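TetR transcriptional regulator (PDB 3QBM) probably binds DNA as a transcriptional regulator of the TetR family, with a helix-turn-helix head on an all-helical body that carries magnesium ions. Local coordinates at residues E10-Q15 and R46-K51; D32-A35 and L39-G42. All blocks are in the same frame, centred on the assembly; numbering follows the deposited sequence.

Contact 1: E10-Q15 and R46-K51; sequences ERVVAQ and RHFESK
Phe48 points its ring at Val12 and Val13 of helix 2-23, joining the first helix of the TetR-type DNA-binding domain to the link that follows helix 41-45, at the end of the predicted helix-turn-helix motif. The packing is apolar, small (130 Å² over both sides) but formed by three buried residues. The backbones stay well apart, the nearest CA atoms being those of Val12 and His47 at 9.0 Å, and the aromatic side chain bridges the gap. With CG anti to its own carbonyl carbon (chi1 -57°), Phe48 brings the far end of the ring against the valine side chains. Val12 and Phe48 run past each other in opposite directions, whereas Val13 crosses Phe48 at about a right angle. A leucine in place of Phe48 would probably fall short of both valines and open a gap between helix 2-23 and the link.

Polar bonds at the link's far end lead away from the valines: Ser50 OG caps Gln53 N, and Lys51 NZ bonds to the carbonyl oxygens of Tyr25 and Thr28. Val13 also touches Ala57 and Tyr61 of helix 51-74. At the ring, CE2 of Phe48 lies 3.9 Å from CG1 of Val12, and CZ of Phe48 3.4 Å from CG2 of Val13.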
ATOM      1  N   GLU A  10      25.471 -13.387   0.010  1.00 35.00           N
ATOM      2  CA  GLU A  10      24.370 -13.432  -0.974  1.00 37.06           C
ATOM      3  C   GLU A  10      23.201 -14.314  -0.519  1.00 35.11           C
ATOM      4  O   GLU A  10      22.036 -13.914  -0.612  1.00 35.31           O
ATOM      5  CB  GLU A  10      24.859 -13.923  -2.348  1.00 39.17           C
ATOM      6  CG  GLU A  10      25.673 -12.879  -3.099  1.00 46.59           C
ATOM      7  CD  GLU A  10      26.446 -13.427  -4.302  1.00 57.93           C
ATOM      8  OE1 GLU A  10      26.624 -14.667  -4.437  1.00 55.26           O
ATOM      9  OE2 GLU A  10      26.902 -12.581  -5.108  1.00 62.48           O
ATOM     10  N   ARG A  11      23.515 -15.517  -0.059  1.00 33.62           N
ATOM     11  CA  ARG A  11      22.501 -16.444   0.449  1.00 32.31           C
ATOM     12  C   ARG A  11      21.765 -15.897   1.665  1.00 31.25           C
ATOM     13  O   ARG A  11      20.549 -16.007   1.765  1.00 31.06           O
ATOM     14  CB  ARG A  11      23.132 -17.784   0.843  1.00 34.82           C
ATOM     15  CG  ARG A  11      23.737 -18.622  -0.281  1.00 41.91           C
ATOM     16  CD  ARG A  11      24.486 -19.821   0.332  1.00 45.27           C
ATOM     17  NE  ARG A  11      24.586 -20.977  -0.569  1.00 58.00           N
ATOM     18  CZ  ARG A  11      25.566 -21.194  -1.452  1.00 60.36           C
ATOM     19  NH1 ARG A  11      26.594 -20.351  -1.575  1.00 65.04           N
ATOM     20  NH2 ARG A  11      25.517 -22.282  -2.219  1.00 55.71           N
ATOM     21  N   VAL A  12      22.490 -15.327   2.614  1.00 29.23           N
ATOM     22  CA  VAL A  12      21.831 -14.804   3.800  1.00 28.91           C
ATOM     23  C   VAL A  12      20.897 -13.658   3.419  1.00 27.38           C
ATOM     24  O   VAL A  12      19.754 -13.648   3.827  1.00 25.83           O
ATOM     25  CB  VAL A  12      22.838 -14.359   4.880  1.00 28.70           C
ATOM     26  CG1 VAL A  12      22.101 -13.763   6.068  1.00 29.08           C
ATOM     27  CG2 VAL A  12      23.683 -15.556   5.320  1.00 23.79           C
ATOM     28  N   VAL A  13      21.398 -12.708   2.628  1.00 28.26           N
ATOM     29  CA  VAL A  13      20.615 -11.550   2.227  1.00 29.17           C
ATOM     30  C   VAL A  13      19.345 -11.996   1.513  1.00 24.79           C
ATOM     31  O   VAL A  13      18.268 -11.457   1.774  1.00 26.90           O
ATOM     32  CB  VAL A  13      21.433 -10.576   1.329  1.00 30.94           C
ATOM     33  CG1 VAL A  13      20.534  -9.660   0.601  1.00 33.71           C
ATOM     34  CG2 VAL A  13      22.446  -9.786   2.158  1.00 30.89           C
ATOM     35  N   ALA A  14      19.455 -12.987   0.630  1.00 27.18           N
ATOM     36  CA  ALA A  14      18.284 -13.496  -0.123  1.00 25.80           C
ATOM     37  C   ALA A  14      17.248 -14.115   0.828  1.00 25.01           C
ATOM     38  O   ALA A  14      16.054 -13.868   0.718  1.00 24.62           O
ATOM     39  CB  ALA A  14      18.696 -14.499  -1.207  1.00 26.26           C
ATOM     40  N   GLN A  15      17.702 -14.910   1.774  1.00 24.14           N
ATOM     41  CA  GLN A  15      16.769 -15.506   2.747  1.00 22.85           C
ATOM     42  C   GLN A  15      16.166 -14.468   3.708  1.00 23.74           C
ATOM     43  O   GLN A  15      14.984 -14.551   4.075  1.00 21.45           O
ATOM     44  CB  GLN A  15      17.471 -16.592   3.553  1.00 24.98           C
ATOM     45  CG  GLN A  15      18.007 -17.757   2.697  1.00 26.09           C
ATOM     46  CD  GLN A  15      16.906 -18.527   1.992  1.00 33.69           C
ATOM     47  OE1 GLN A  15      15.782 -18.649   2.491  1.00 28.86           O
ATOM     48  NE2 GLN A  15      17.230 -19.051   0.816  1.00 27.97           N
ATOM     49  N   ARG A  46      29.243 -12.598  11.308  1.00 31.95           N
ATOM     50  CA  ARG A  46      30.569 -12.555  10.718  1.00 36.22           C
ATOM     51  C   ARG A  46      30.463 -11.679   9.436  1.00 36.12           C
ATOM     52  O   ARG A  46      31.369 -10.897   9.112  1.00 39.10           O
ATOM     53  CB  ARG A  46      31.007 -13.990  10.394  1.00 39.73           C
ATOM     54  CG  ARG A  46      32.167 -14.179   9.407  1.00 46.77           C
ATOM     55  CD  ARG A  46      33.500 -13.683   9.933  1.00 52.73           C
ATOM     56  NE  ARG A  46      34.701 -14.244   9.283  1.00 57.91           N
ATOM     57  CZ  ARG A  46      34.821 -14.663   8.013  1.00 60.99           C
ATOM     58  NH1 ARG A  46      33.830 -14.598   7.121  1.00 64.38           N
ATOM     59  NH2 ARG A  46      35.991 -15.150   7.613  1.00 63.07           N
ATOM     60  N   HIS A  47      29.333 -11.783   8.744  1.00 33.67           N
ATOM     61  CA  HIS A  47      29.143 -11.089   7.459  1.00 32.81           C
ATOM     62  C   HIS A  47      28.422  -9.759   7.543  1.00 35.17           C
ATOM     63  O   HIS A  47      28.540  -8.948   6.625  1.00 35.47           O
ATOM     64  CB  HIS A  47      28.428 -12.020   6.483  1.00 32.60           C
ATOM     65  CG  HIS A  47      29.223 -13.248   6.184  1.00 36.44           C
ATOM     66  ND1 HIS A  47      30.382 -13.216   5.430  1.00 44.46           N
ATOM     67  CD2 HIS A  47      29.091 -14.524   6.616  1.00 40.95           C
ATOM     68  CE1 HIS A  47      30.910 -14.426   5.389  1.00 42.10           C
ATOM     69  NE2 HIS A  47      30.152 -15.237   6.106  1.00 43.93           N
ATOM     70  N   PHE A  48      27.665  -9.542   8.628  1.00 32.09           N
ATOM     71  CA  PHE A  48      26.896  -8.302   8.817  1.00 29.82           C
ATOM     72  C   PHE A  48      27.177  -7.824  10.213  1.00 31.03           C
ATOM     73  O   PHE A  48      27.324  -8.615  11.134  1.00 32.30           O
ATOM     74  CB  PHE A  48      25.396  -8.532   8.599  1.00 27.42           C
ATOM     75  CG  PHE A  48      25.084  -9.088   7.243  1.00 27.04           C
ATOM     76  CD1 PHE A  48      24.978  -8.246   6.153  1.00 22.58           C
ATOM     77  CD2 PHE A  48      25.004 -10.451   7.038  1.00 30.41           C
ATOM     78  CE1 PHE A  48      24.754  -8.746   4.888  1.00 25.29           C
ATOM     79  CE2 PHE A  48      24.781 -10.963   5.778  1.00 34.70           C
ATOM     80  CZ  PHE A  48      24.640 -10.107   4.695  1.00 26.74           C
ATOM     81  N   GLU A  49      27.304  -6.525  10.366  1.00 30.98           N
ATOM     82  CA  GLU A  49      27.614  -6.002  11.652  1.00 30.42           C
ATOM     83  C   GLU A  49      26.413  -5.992  12.584  1.00 27.83           C
ATOM     84  O   GLU A  49      26.573  -6.008  13.793  1.00 24.42           O
ATOM     85  CB  GLU A  49      28.265  -4.640  11.517  1.00 34.29           C
ATOM     86  CG  GLU A  49      29.792  -4.810  11.348  1.00 40.96           C
ATOM     87  CD  GLU A  49      30.504  -3.527  10.967  1.00 59.14           C
ATOM     88  OE1 GLU A  49      29.807  -2.554  10.570  1.00 61.16           O
ATOM     89  OE2 GLU A  49      31.759  -3.508  11.055  1.00 55.92           O
ATOM     90  N   SER A  50      25.214  -5.998  12.012  1.00 25.11           N
ATOM     91  CA  SER A  50      24.000  -5.906  12.809  1.00 23.61           C
ATOM     92  C   SER A  50      22.795  -6.353  11.992  1.00 20.47           C
ATOM     93  O   SER A  50      22.861  -6.489  10.779  1.00 19.58           O
ATOM     94  CB  SER A  50      23.781  -4.459  13.256  1.00 23.31           C
ATOM     95  OG  SER A  50      23.438  -3.650  12.138  1.00 25.03           O
ATOM     96  N   LYS A  51      21.682  -6.544  12.682  1.00 18.81           N
ATOM     97  CA  LYS A  51      20.405  -6.821  12.017  1.00 19.80           C
ATOM     98  C   LYS A  51      20.012  -5.665  11.083  1.00 18.29           C
ATOM     99  O   LYS A  51      19.454  -5.885   9.983  1.00 19.70           O
ATOM    100  CB  LYS A  51      19.310  -7.037  13.074  1.00 21.24           C
ATOM    101  CG  LYS A  51      18.039  -7.596  12.479  1.00 19.30           C
ATOM    102  CD  LYS A  51      16.929  -7.640  13.443  1.00 25.89           C
ATOM    103  CE  LYS A  51      15.606  -7.898  12.709  1.00 21.78           C
ATOM    104  NZ  LYS A  51      14.506  -7.760  13.654  1.00 26.09           N
TER

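Contact 2: D32-A35 and L39-G42; sequences DIMA and LEKG
Met34, present as selenomethionine, lies against the turn of the predicted helix-turn-helix motif and makes every direct contact between 32-35 and 39-42. The base of its side chain meets backbone: CB of Met34 is 3.2 Å from the carbonyl O of Leu39, and CG of Met34 is 3.4 Å from that same oxygen. Farther out, SE of Met34 stands 3.9 Å from CB of Lys41, in the first turn of helix 41-45, by family the probable DNA-recognition helix. The bend at the end of the Met34 chain (chi3 52°) sets the methyl CE 4.1 Å from Lys41 N, which puts the tip at the start of helix 41-45.

One backbone bond joins the segments, from Leu39 N to Met34 O at 3.2 Å. Its N-H...O angle of 133° marks it as weak. Thr37 OG1 bridges the junction, being hydrogen-bonded to Leu39 N and to the carbonyl oxygens of Ile33 and Met34. Glu40 then occupies the N-cap position of helix 41-45.

The next shell ties both halves to neighbouring helices. Leu39 packs on Val12 of helix 2-23, Ile33 on Leu19 and Phe20 of that helix, and both Ile33 and Met34 on Ile44. Asp32 OD2 accepts a bond from Ala29 N.

Two of the four touching residues are exposed, and 185 Å² is buried in all. Met34 lays an apolar chain on largely polar backbone atoms, in van der Waals contact; since the direct bond is weak, the Thr37 OG1 bonds at the same carbonyl and N-H probably share in holding the turn.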
ATOM      1  N   ASP A  32      14.751 -16.613  13.224  1.00 24.39           N
ATOM      2  CA  ASP A  32      14.061 -16.994  11.959  1.00 23.32           C
ATOM      3  C   ASP A  32      15.072 -16.984  10.809  1.00 23.14           C
ATOM      4  O   ASP A  32      15.086 -17.881  10.002  1.00 27.42           O
ATOM      5  CB  ASP A  32      12.886 -16.023  11.630  1.00 24.77           C
ATOM      6  CG  ASP A  32      11.819 -15.982  12.739  1.00 28.09           C
ATOM      7  OD1 ASP A  32      11.386 -17.069  13.150  1.00 35.38           O
ATOM      8  OD2 ASP A  32      11.421 -14.892  13.216  1.00 29.51           O
ATOM      9  N   ILE A  33      15.916 -15.954  10.743  1.00 21.48           N
ATOM     10  CA  ILE A  33      16.951 -15.875   9.734  1.00 22.49           C
ATOM     11  C   ILE A  33      17.904 -17.074   9.891  1.00 22.97           C
ATOM     12  O   ILE A  33      18.278 -17.681   8.917  1.00 26.59           O
ATOM     13  CB  ILE A  33      17.691 -14.500   9.808  1.00 22.10           C
ATOM     14  CG1 ILE A  33      16.702 -13.341   9.556  1.00 25.15           C
ATOM     15  CG2 ILE A  33      18.816 -14.426   8.797  1.00 24.80           C
ATOM     16  CD1 ILE A  33      17.243 -11.977   9.974  1.00 25.47           C
HETATM   17  N   MSE A  34      18.275 -17.416  11.121  1.00 24.17           N
HETATM   18  CA  MSE A  34      19.113 -18.619  11.407  1.00 26.38           C
HETATM   19  C   MSE A  34      18.473 -19.884  10.800  1.00 28.94           C
HETATM   20  O   MSE A  34      19.105 -20.585  10.012  1.00 29.03           O
HETATM   21  CB  MSE A  34      19.336 -18.797  12.930  1.00 24.22           C
HETATM   22  CG  MSE A  34      20.253 -17.722  13.550  1.00 24.82           C
HETATM   23 SE   MSE A  34      20.119 -17.616  15.467  0.75 22.44          SE
HETATM   24  CE  MSE A  34      20.424 -19.517  15.797  1.00 23.01           C
ATOM     25  N   ALA A  35      17.208 -20.130  11.135  1.00 27.69           N
ATOM     26  CA  ALA A  35      16.471 -21.303  10.616  1.00 31.35           C
ATOM     27  C   ALA A  35      16.450 -21.372   9.089  1.00 31.46           C
ATOM     28  O   ALA A  35      16.674 -22.430   8.527  1.00 36.08           O
ATOM     29  CB  ALA A  35      15.020 -21.317  11.158  1.00 29.19           C
ATOM     30  N   LEU A  39      22.227 -21.232   9.444  1.00 30.21           N
ATOM     31  CA  LEU A  39      23.449 -20.727  10.058  1.00 28.49           C
ATOM     32  C   LEU A  39      23.251 -20.341  11.512  1.00 26.79           C
ATOM     33  O   LEU A  39      22.162 -20.021  11.938  1.00 26.63           O
ATOM     34  CB  LEU A  39      23.975 -19.509   9.287  1.00 29.90           C
ATOM     35  CG  LEU A  39      24.558 -19.622   7.879  1.00 29.60           C
ATOM     36  CD1 LEU A  39      24.864 -18.237   7.362  1.00 30.63           C
ATOM     37  CD2 LEU A  39      25.840 -20.490   7.814  1.00 29.99           C
ATOM     38  N   GLU A  40      24.331 -20.406  12.276  1.00 26.24           N
ATOM     39  CA  GLU A  40      24.310 -19.965  13.660  0.50 27.96           C
ATOM     40  C   GLU A  40      24.364 -18.436  13.641  1.00 25.25           C
ATOM     41  O   GLU A  40      24.764 -17.832  12.642  1.00 22.35           O
ATOM     42  CB  GLU A  40      25.510 -20.524  14.433  0.50 27.71           C
ATOM     43  CG  GLU A  40      25.691 -22.061  14.381  0.50 36.83           C
ATOM     44  CD  GLU A  40      24.543 -22.847  15.011  0.50 43.84           C
ATOM     45  OE1 GLU A  40      23.453 -22.264  15.239  0.50 37.84           O
ATOM     46  OE2 GLU A  40      24.736 -24.063  15.264  0.50 43.29           O
ATOM     47  N   LYS A  41      23.980 -17.801  14.749  1.00 25.75           N
ATOM     48  CA  LYS A  41      23.970 -16.349  14.824  1.00 24.00           C
ATOM     49  C   LYS A  41      25.321 -15.770  14.433  1.00 24.45           C
ATOM     50  O   LYS A  41      25.377 -14.846  13.624  1.00 22.75           O
ATOM     51  CB  LYS A  41      23.578 -15.905  16.245  1.00 24.41           C
ATOM     52  CG  LYS A  41      23.482 -14.413  16.406  1.00 24.32           C
ATOM     53  CD  LYS A  41      23.428 -14.020  17.880  1.00 28.70           C
ATOM     54  CE  LYS A  41      22.055 -13.983  18.472  1.00 26.19           C
ATOM     55  NZ  LYS A  41      22.154 -13.489  19.878  1.00 18.76           N
ATOM     56  N   GLY A  42      26.398 -16.357  14.955  1.00 23.65           N
ATOM     57  CA  GLY A  42      27.765 -15.904  14.697  1.00 25.51           C
ATOM     58  C   GLY A  42      28.198 -16.028  13.239  1.00 27.31           C
ATOM     59  O   GLY A  42      29.096 -15.309  12.772  1.00 25.96           O
TER

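Overall arrangement
Contacts 1 and 2 belong to the same DNA-binding head, with centres 10 Å apart. Along the chain, contact 2 falls wholly between the two segments of contact 1, so the turn between helices 30-37 and 41-45 is formed within the span that 10-15 and 46-51 bring together. Val12 joins the two directly: its CG2 lies 3.6 Å from CD1 of Leu39. Contact 1 is buried, whereas contact 2 is a surface contact. Their centres lie about 21 and 26 Å from the centre of the chain, on the same side of it, and both are away from the magnesium site at Ile111 and Asp114. Their position fits a part in shaping the probable DNA-binding surface.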